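Local coordinates for sister chromatid cohesion protein (Chaetomium thermophilum, PDB 5T8V), which probably loads cohesin onto chromatin as the SCC2 loader, of which this chain is the C-terminal, largely helical HEAT-repeat part, at residues L618-S623 against S630-S635; V639-P644 against I676-S681. One frame throughout, in Å; residues are numbered along the deposited sequence.

In the fold
Contacts 1 and 2 lie in series along the chain, their centres about 14 Å apart, and share helix 628-642 in the middle of an elongated array of HEAT repeats. Contact 1 sets the early part of that helix against the chain just leaving helix 610-619, across a short connection. Contact 2 sets its last turn against residues 676-681 of helix 666-682, the segments 32 residues apart at their nearest ends. The first is buried, its centre about 6 Å from the centre of the chain; the centre of the second, partly open, is about 13 Å from it. Met621 and Leu633 also touch helix 666-682, so the partner in contact 2 also borders contact 1. Both are structural packing within the solenoid.

Contact 1 (L618-S623 against S630-S635); sequences LNSMAS and SKSLKS
Ser620 and Ser632 face each other with their hydroxyls, OG of one 2.7 Å from OG of the other. Beside this polar pair, one methyl of Leu633, CD2, meets the middle of the Met621 side chain, 3.8 Å from CG and equally far from SD. The two apolar side chains cross at about a right angle, so that the leucine touches with one branch only. The backbones come nearest at Met621 and Ser632, whose CA atoms are 6.2 Å apart, an approach consistent with the small side chain of Ser632.

Both hydroxyls are turned back to their own main chain. Ser620 OG sits between its backbone N and carbonyl carbon (chi1 74°) and hydrogen-bonds to Leu617 O; Ser632 OG, anti to its carbonyl carbon, bonds to Val628 O one helical turn earlier. Each oxygen is therefore fixed by a carbonyl of its own segment's helix. Met621 bends at chi3 (-61°); its outer end leads off from residues 630-635, and the side chain also touches Ile636 further along helix 628-642. Its backbone is held in a tight turn by Met621 N to Leu618 O, 2.9 Å.

Further out, Met621 and Leu633 both rest on Leu675 of helix 666-682, which closes over the apolar side. Leu453 of helix 446-474 packs on Ser620 from another helix of the array. The arrangement is that of consecutive, oppositely running helices of a HEAT-type solenoid joined by a short link.

The polar and the apolar pairs thus divide the contact between them: the buried serine oxygens each have a carbonyl acceptor in their own chain, which probably lessens the cost of burying them, while Met621 and Leu633 pass the packing on to the third helix.

Contact 2 (V639-P644 against I676-S681); sequences VMEADP and ISKCIS
Glu641 OE2 forms a salt bridge with Lys678 NZ, 3.4 Å away, at the exposed edge of the contact. The carboxylate approaches the end of the lysine across its chain, the two side chains meeting at about a right angle, and OE2 lies over CE as well as NZ. The second oxygen, OE1, is more distant, 3.9 Å from NZ, so the pairing is lopsided. Lys678 gets there by a detour: CG is anti to the backbone N (chi1 -170°), and the chain then bends at chi2 and again at chi3, carrying NZ across to helix 628-642. A leucine in place of Lys678 would probably leave the Glu641 carboxylate without its counter-charge and free to turn.

Inward of the ion pair, Met640 sets out toward residues 676-681 at its CB, and its methyl, CE, does the touching, 3.4 Å from Cys679 SG and 3.6 Å from Lys678 CG, and so bears on two successive residues of the facing turn. The bend at chi3 (56°) brings this methyl round between them. Helices 628-642 and 666-682 run side by side in the same sense, with helix 652-660 between them in sequence, a stacking of alternate helices seen in HEAT-repeat solenoids. Leu647, in the loop that follows the first of them, touches both Met640 and Cys679. Helix 628-642 gives out at Asp643, whose OD1 bonds to Thr645 within the turn, while the OD2 salt bridge to Arg471 ties it to helix 446-474, which also packs on Val639 and Ala642. On the far helix, Ile676 and Ile680 point away from residues 639-644, both onto helix 685-696, and Ile680 also onto helix 703-719.

Contact 1 (L618-S623 against S630-S635)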
loop_
_atom_site.group_PDB
_atom_site.type_symbol
_atom_site.label_atom_id
_atom_site.label_comp_id
_atom_site.label_asym_id
_atom_site.label_seq_id
_atom_site.Cartn_x
_atom_site.Cartn_y
_atom_site.Cartn_z
ATOM N N LEU A 618 -5.954 3.740 5.699
ATOM C CA LEU A 618 -4.501 3.802 5.575
ATOM C C LEU A 618 -3.839 2.648 6.316
ATOM O O LEU A 618 -3.018 1.919 5.748
ATOM C CB LEU A 618 -3.994 5.149 6.096
ATOM C CG LEU A 618 -4.321 6.351 5.202
ATOM C CD1 LEU A 618 -4.206 7.665 5.964
ATOM C CD2 LEU A 618 -3.413 6.372 3.984
ATOM N N ASN A 619 -4.200 2.451 7.586
ATOM C CA ASN A 619 -3.612 1.366 8.361
ATOM C C ASN A 619 -3.929 -0.002 7.772
ATOM O O ASN A 619 -3.213 -0.967 8.062
ATOM C CB ASN A 619 -4.090 1.426 9.812
ATOM C CG ASN A 619 -3.547 2.630 10.555
ATOM O OD1 ASN A 619 -2.349 2.716 10.829
ATOM N ND2 ASN A 619 -4.428 3.566 10.893
ATOM N N SER A 620 -4.975 -0.114 6.954
ATOM C CA SER A 620 -5.297 -1.391 6.333
ATOM C C SER A 620 -4.471 -1.659 5.082
ATOM O O SER A 620 -4.710 -2.666 4.407
ATOM C CB SER A 620 -6.789 -1.459 5.994
ATOM O OG SER A 620 -7.099 -0.647 4.877
ATOM N N MET A 621 -3.516 -0.784 4.752
ATOM C CA MET A 621 -2.586 -1.091 3.670
ATOM C C MET A 621 -1.637 -2.213 4.070
ATOM O O MET A 621 -1.257 -3.039 3.234
ATOM C CB MET A 621 -1.798 0.158 3.282
ATOM C CG MET A 621 -2.627 1.225 2.591
ATOM S SD MET A 621 -1.656 2.671 2.122
ATOM C CE MET A 621 -1.069 3.245 3.715
ATOM N N ALA A 622 -1.242 -2.254 5.341
ATOM C CA ALA A 622 -0.427 -3.341 5.882
ATOM C C ALA A 622 -1.279 -4.515 6.336
ATOM O O ALA A 622 -0.994 -5.137 7.364
ATOM C CB ALA A 622 0.428 -2.820 7.031
ATOM N N SER A 623 -2.336 -4.841 5.593
ATOM C CA SER A 623 -3.239 -5.920 5.975
ATOM C C SER A 623 -2.600 -7.278 5.717
ATOM O O SER A 623 -1.375 -7.383 5.591
ATOM C CB SER A 623 -4.559 -5.805 5.213
ATOM O OG SER A 623 -5.465 -6.820 5.611
ATOM N N SER A 630 -5.169 -4.604 -1.880
ATOM C CA SER A 630 -5.284 -3.946 -3.178
ATOM C C SER A 630 -6.520 -3.058 -3.233
ATOM O O SER A 630 -6.483 -1.962 -3.805
ATOM C CB SER A 630 -5.328 -4.991 -4.293
ATOM O OG SER A 630 -6.489 -5.797 -4.186
ATOM N N LYS A 631 -7.625 -3.517 -2.647
ATOM C CA LYS A 631 -8.836 -2.706 -2.605
ATOM C C LYS A 631 -8.615 -1.435 -1.793
ATOM O O LYS A 631 -9.045 -0.345 -2.196
ATOM C CB LYS A 631 -9.983 -3.532 -2.024
ATOM C CG LYS A 631 -11.293 -2.786 -1.880
ATOM C CD LYS A 631 -11.749 -2.177 -3.199
ATOM C CE LYS A 631 -13.189 -1.700 -3.115
ATOM N NZ LYS A 631 -13.426 -0.890 -1.891
ATOM N N SER A 632 -7.945 -1.554 -0.644
ATOM C CA SER A 632 -7.621 -0.374 0.151
ATOM C C SER A 632 -6.775 0.609 -0.650
ATOM O O SER A 632 -7.044 1.815 -0.654
ATOM C CB SER A 632 -6.895 -0.786 1.432
ATOM O OG SER A 632 -7.787 -1.391 2.349
ATOM N N LEU A 633 -5.739 0.112 -1.328
ATOM C CA LEU A 633 -4.909 0.988 -2.149
ATOM C C LEU A 633 -5.746 1.694 -3.206
ATOM O O LEU A 633 -5.610 2.903 -3.420
ATOM C CB LEU A 633 -3.783 0.184 -2.801
ATOM C CG LEU A 633 -2.782 -0.459 -1.838
ATOM C CD1 LEU A 633 -1.846 -1.389 -2.587
ATOM C CD2 LEU A 633 -1.992 0.604 -1.092
ATOM N N LYS A 634 -6.624 0.948 -3.878
ATOM C CA LYS A 634 -7.510 1.543 -4.872
ATOM C C LYS A 634 -8.316 2.687 -4.268
ATOM O O LYS A 634 -8.373 3.793 -4.825
ATOM C CB LYS A 634 -8.430 0.460 -5.438
ATOM C CG LYS A 634 -9.395 0.923 -6.518
ATOM C CD LYS A 634 -9.616 -0.166 -7.567
ATOM C CE LYS A 634 -10.096 -1.483 -6.954
ATOM N NZ LYS A 634 -10.196 -2.573 -7.968
ATOM N N SER A 635 -8.934 2.446 -3.109
ATOM C CA SER A 635 -9.746 3.480 -2.482
ATOM C C SER A 635 -8.900 4.684 -2.082
ATOM O O SER A 635 -9.359 5.827 -2.174
ATOM C CB SER A 635 -10.477 2.904 -1.271
ATOM O OG SER A 635 -11.408 1.917 -1.677
#

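Contact 2 (V639-P644 against I676-S681)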
loop_
_atom_site.group_PDB
_atom_site.type_symbol
_atom_site.label_atom_id
_atom_site.label_comp_id
_atom_site.label_asym_id
_atom_site.label_seq_id
_atom_site.Cartn_x
_atom_site.Cartn_y
_atom_site.Cartn_z
ATOM N N VAL A 639 -9.382 8.504 -3.228
ATOM C CA VAL A 639 -9.469 9.600 -2.268
ATOM C C VAL A 639 -8.500 10.712 -2.645
ATOM O O VAL A 639 -8.845 11.899 -2.593
ATOM C CB VAL A 639 -9.212 9.084 -0.838
ATOM C CG1 VAL A 639 -9.016 10.242 0.136
ATOM C CG2 VAL A 639 -10.367 8.215 -0.372
ATOM N N MET A 640 -7.272 10.348 -3.023
ATOM C CA MET A 640 -6.276 11.353 -3.383
ATOM C C MET A 640 -6.699 12.129 -4.626
ATOM O O MET A 640 -6.671 13.364 -4.642
ATOM C CB MET A 640 -4.921 10.684 -3.607
ATOM C CG MET A 640 -4.244 10.206 -2.333
ATOM S SD MET A 640 -2.866 9.084 -2.655
ATOM C CE MET A 640 -1.853 10.079 -3.745
ATOM N N GLU A 641 -7.090 11.416 -5.685
ATOM C CA GLU A 641 -7.461 12.085 -6.928
ATOM C C GLU A 641 -8.699 12.951 -6.743
ATOM O O GLU A 641 -8.821 14.015 -7.362
ATOM C CB GLU A 641 -7.699 11.055 -8.029
ATOM C CG GLU A 641 -6.507 10.160 -8.312
ATOM C CD GLU A 641 -6.802 9.116 -9.371
ATOM O OE1 GLU A 641 -7.352 9.481 -10.432
ATOM O OE2 GLU A 641 -6.491 7.929 -9.137
ATOM N N ALA A 642 -9.633 12.512 -5.898
ATOM C CA ALA A 642 -10.882 13.246 -5.732
ATOM C C ALA A 642 -10.670 14.576 -5.019
ATOM O O ALA A 642 -11.404 15.538 -5.277
ATOM C CB ALA A 642 -11.888 12.389 -4.967
ATOM N N ASP A 643 -9.684 14.656 -4.128
ATOM C CA ASP A 643 -9.424 15.873 -3.357
ATOM C C ASP A 643 -7.949 15.908 -2.985
ATOM O O ASP A 643 -7.563 15.585 -1.855
ATOM C CB ASP A 643 -10.308 15.930 -2.110
ATOM C CG ASP A 643 -10.122 17.213 -1.318
ATOM O OD1 ASP A 643 -9.710 18.232 -1.914
ATOM O OD2 ASP A 643 -10.391 17.200 -0.097
ATOM N N PRO A 644 -7.083 16.301 -3.926
ATOM C CA PRO A 644 -5.636 16.286 -3.650
ATOM C C PRO A 644 -5.212 17.189 -2.503
ATOM O O PRO A 644 -4.081 17.049 -2.016
ATOM C CB PRO A 644 -5.020 16.750 -4.975
ATOM C CG PRO A 644 -6.059 16.455 -6.006
ATOM C CD PRO A 644 -7.373 16.661 -5.324
ATOM N N ILE A 676 3.518 6.526 -3.444
ATOM C CA ILE A 676 4.459 7.642 -3.516
ATOM C C ILE A 676 4.401 8.288 -4.894
ATOM O O ILE A 676 4.374 9.519 -5.024
ATOM C CB ILE A 676 5.882 7.159 -3.175
ATOM C CG1 ILE A 676 5.970 6.808 -1.686
ATOM C CG2 ILE A 676 6.926 8.219 -3.542
ATOM C CD1 ILE A 676 7.282 6.174 -1.270
ATOM N N SER A 677 4.371 7.467 -5.944
ATOM C CA SER A 677 4.326 8.003 -7.299
ATOM C C SER A 677 3.060 8.819 -7.524
ATOM O O SER A 677 3.109 9.898 -8.126
ATOM C CB SER A 677 4.421 6.870 -8.317
ATOM O OG SER A 677 4.481 7.380 -9.638
ATOM N N LYS A 678 1.913 8.324 -7.051
ATOM C CA LYS A 678 0.675 9.077 -7.228
ATOM C C LYS A 678 0.730 10.407 -6.486
ATOM O O LYS A 678 0.332 11.448 -7.027
ATOM C CB LYS A 678 -0.519 8.245 -6.758
ATOM C CG LYS A 678 -1.877 8.835 -7.127
ATOM C CD LYS A 678 -2.030 8.982 -8.633
ATOM C CE LYS A 678 -3.390 8.504 -9.106
ATOM N NZ LYS A 678 -3.532 8.610 -10.586
ATOM N N CYS A 679 1.221 10.396 -5.245
ATOM C CA CYS A 679 1.403 11.642 -4.509
ATOM C C CYS A 679 2.243 12.625 -5.311
ATOM O O CYS A 679 1.838 13.772 -5.534
ATOM C CB CYS A 679 2.056 11.359 -3.155
ATOM S SG CYS A 679 1.045 10.374 -2.026
ATOM N N ILE A 680 3.422 12.186 -5.760
ATOM C CA ILE A 680 4.297 13.057 -6.542
ATOM C C ILE A 680 3.564 13.578 -7.771
ATOM O O ILE A 680 3.772 14.719 -8.202
ATOM C CB ILE A 680 5.582 12.302 -6.929
ATOM C CG1 ILE A 680 6.369 11.916 -5.676
ATOM C CG2 ILE A 680 6.453 13.153 -7.851
ATOM C CD1 ILE A 680 7.442 10.877 -5.928
ATOM N N SER A 681 2.695 12.752 -8.355
ATOM C CA SER A 681 1.962 13.163 -9.545
ATOM C C SER A 681 0.971 14.276 -9.229
ATOM O O SER A 681 0.827 15.225 -10.008
ATOM C CB SER A 681 1.240 11.961 -10.149
ATOM O OG SER A 681 0.437 12.349 -11.248
#